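Local coordinates for protein N-(5'-phosphoribosyl)anthranilate isomerase (Thermococcus kodakarensis, PDB 5LHF) that catalyses the isomerisation of N-(5-phospho-beta-D-ribosyl)anthranilate to 1-(2-carboxyphenylamino)-1-deoxy-D-ribulose 5-phosphate, the third step of tryptophan synthesis from chorismate, at residues Ser59-Thr63 against Phe64-Ala68. Numbering follows the deposited sequence.
Sequences STMKT and FPEWA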
loop_
_atom_site.group_PDB
_atom_site.type_symbol
_atom_site.label_atom_id
_atom_site.label_comp_id
_atom_site.label_asym_id
_atom_site.label_seq_id
_atom_site.Cartn_x
_atom_site.Cartn_y
_atom_site.Cartn_z
ATOM N N SER A 59 -0.702 4.580 7.831
ATOM C CA SER A 59 -0.989 4.357 9.244
ATOM C C SER A 59 -2.218 3.485 9.444
ATOM O O SER A 59 -3.125 3.427 8.606
ATOM C CB SER A 59 -1.180 5.679 9.990
ATOM O OG SER A 59 -1.303 5.442 11.394
ATOM N N THR A 60 -2.253 2.852 10.612
ATOM C CA THR A 60 -3.419 2.123 11.083
ATOM C C THR A 60 -4.281 2.953 12.020
ATOM O O THR A 60 -5.228 2.415 12.604
ATOM C CB THR A 60 -2.980 0.848 11.794
ATOM O OG1 THR A 60 -2.110 1.207 12.873
ATOM C CG2 THR A 60 -2.236 -0.066 10.823
ATOM N N MET A 61 -3.963 4.239 12.190
ATOM C CA MET A 61 -4.817 5.137 12.955
ATOM C C MET A 61 -6.278 4.933 12.586
ATOM O O MET A 61 -6.617 4.740 11.416
ATOM C CB MET A 61 -4.412 6.590 12.712
ATOM C CG MET A 61 -3.236 7.015 13.548
ATOM S SD MET A 61 -2.711 8.681 13.166
ATOM C CE MET A 61 -2.190 8.583 11.451
ATOM N N LYS A 62 -7.138 4.966 13.604
ATOM C CA LYS A 62 -8.534 4.574 13.466
ATOM C C LYS A 62 -9.507 5.745 13.402
ATOM O O LYS A 62 -10.589 5.592 12.824
ATOM C CB LYS A 62 -8.935 3.660 14.636
ATOM C CG LYS A 62 -8.015 2.460 14.842
ATOM C CD LYS A 62 -8.476 1.572 15.992
ATOM C CE LYS A 62 -9.841 0.957 15.708
ATOM N NZ LYS A 62 -9.843 0.083 14.499
ATOM N N THR A 63 -9.153 6.906 13.955
ATOM C CA THR A 63 -10.110 7.982 14.163
ATOM C C THR A 63 -9.713 9.244 13.407
ATOM O O THR A 63 -8.535 9.485 13.124
ATOM C CB THR A 63 -10.271 8.315 15.662
ATOM O OG1 THR A 63 -9.142 9.069 16.133
ATOM C CG2 THR A 63 -10.398 7.054 16.478
ATOM N N PHE A 64 -10.723 10.050 13.082
ATOM C CA PHE A 64 -10.468 11.303 12.376
ATOM C C PHE A 64 -9.490 12.213 13.117
ATOM O O PHE A 64 -8.571 12.751 12.474
ATOM C CB PHE A 64 -11.796 12.019 12.111
ATOM C CG PHE A 64 -11.632 13.359 11.448
ATOM C CD1 PHE A 64 -11.498 14.515 12.207
ATOM C CD2 PHE A 64 -11.622 13.459 10.068
ATOM C CE1 PHE A 64 -11.346 15.744 11.605
ATOM C CE2 PHE A 64 -11.465 14.677 9.453
ATOM C CZ PHE A 64 -11.326 15.829 10.227
ATOM N N PRO A 65 -9.618 12.449 14.425
ATOM C CA PRO A 65 -8.703 13.419 15.060
ATOM C C PRO A 65 -7.248 12.994 15.005
ATOM O O PRO A 65 -6.360 13.839 14.878
ATOM C CB PRO A 65 -9.220 13.491 16.507
ATOM C CG PRO A 65 -10.630 13.062 16.419
ATOM C CD PRO A 65 -10.681 12.023 15.346
ATOM N N GLU A 66 -6.985 11.696 15.142
ATOM C CA GLU A 66 -5.636 11.177 14.959
ATOM C C GLU A 66 -5.106 11.493 13.565
ATOM O O GLU A 66 -3.997 12.018 13.405
ATOM C CB GLU A 66 -5.649 9.674 15.199
ATOM C CG GLU A 66 -5.940 9.291 16.629
ATOM C CD GLU A 66 -6.008 7.799 16.804
ATOM O OE1 GLU A 66 -7.065 7.207 16.490
ATOM O OE2 GLU A 66 -4.992 7.219 17.231
ATOM N N TRP A 67 -5.882 11.167 12.537
ATOM C CA TRP A 67 -5.431 11.459 11.177
ATOM C C TRP A 67 -5.260 12.950 10.950
ATOM O O TRP A 67 -4.278 13.377 10.332
ATOM C CB TRP A 67 -6.409 10.876 10.160
ATOM C CG TRP A 67 -6.081 9.480 9.826
ATOM C CD1 TRP A 67 -6.721 8.346 10.274
ATOM C CD2 TRP A 67 -5.019 9.028 8.966
ATOM N NE1 TRP A 67 -6.122 7.227 9.730
ATOM C CE2 TRP A 67 -5.072 7.619 8.938
ATOM C CE3 TRP A 67 -4.033 9.682 8.217
ATOM C CZ2 TRP A 67 -4.178 6.850 8.185
ATOM C CZ3 TRP A 67 -3.135 8.921 7.490
ATOM C CH2 TRP A 67 -3.222 7.517 7.469
ATOM N N ALA A 68 -6.220 13.757 11.413
ATOM C CA ALA A 68 -6.141 15.198 11.208
ATOM C C ALA A 68 -4.881 15.778 11.833
ATOM O O ALA A 68 -4.201 16.612 11.227
ATOM C CB ALA A 68 -7.383 15.879 11.791
HETATM O O HOH W 1 -5.575 4.286 16.401
#
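Met61 lies across one face of the Trp67 indole. Its chain bends at the thioether (chi3 -63°), which sets CE over the six-membered ring, 3.8 Å from the centroid, in a CH-pi contact; SD stands more distantly above the five-membered ring, a Met-aromatic contact. A flexible, polarisable methionine suits so broad a surface. Trp67 NE1 donates to Met61 O (3.0 Å), which is tilted from the ring plane. The donor stands above the carbonyl plane, off the lone pairs; the residue that packs on the ring thus also takes up its buried N-H. Ser59 CB, small enough to fit beside the indole, touches Trp67 CZ2 at 3.7 Å. An alanine in place of Trp67 would probably leave Met61 without its aromatic platform and open a gap beside Ser59.

Thr63 is the N-cap of helix 64-74. Glu66 OE1 accepts from Thr63 OG1 (2.8 Å), through its anti lone pair, and weakly from Thr63 N (3.3 Å); a short beta-hydroxyl and a carboxylate three residues on can meet here. Trp67 N bonds to Thr63 O, beginning the helix. Water 1 joins Glu66 OE2 to Lys62 N.

Further out, Ser59 OG accepts from Met61 N (3.0 Å) in an ST turn and is itself bonded to Val31 O, while Ile79, Val81 and Leu93 also pack on Trp67. This is a beta-alpha loop of a TIM barrel, joining strand 55-59 to its capped helix.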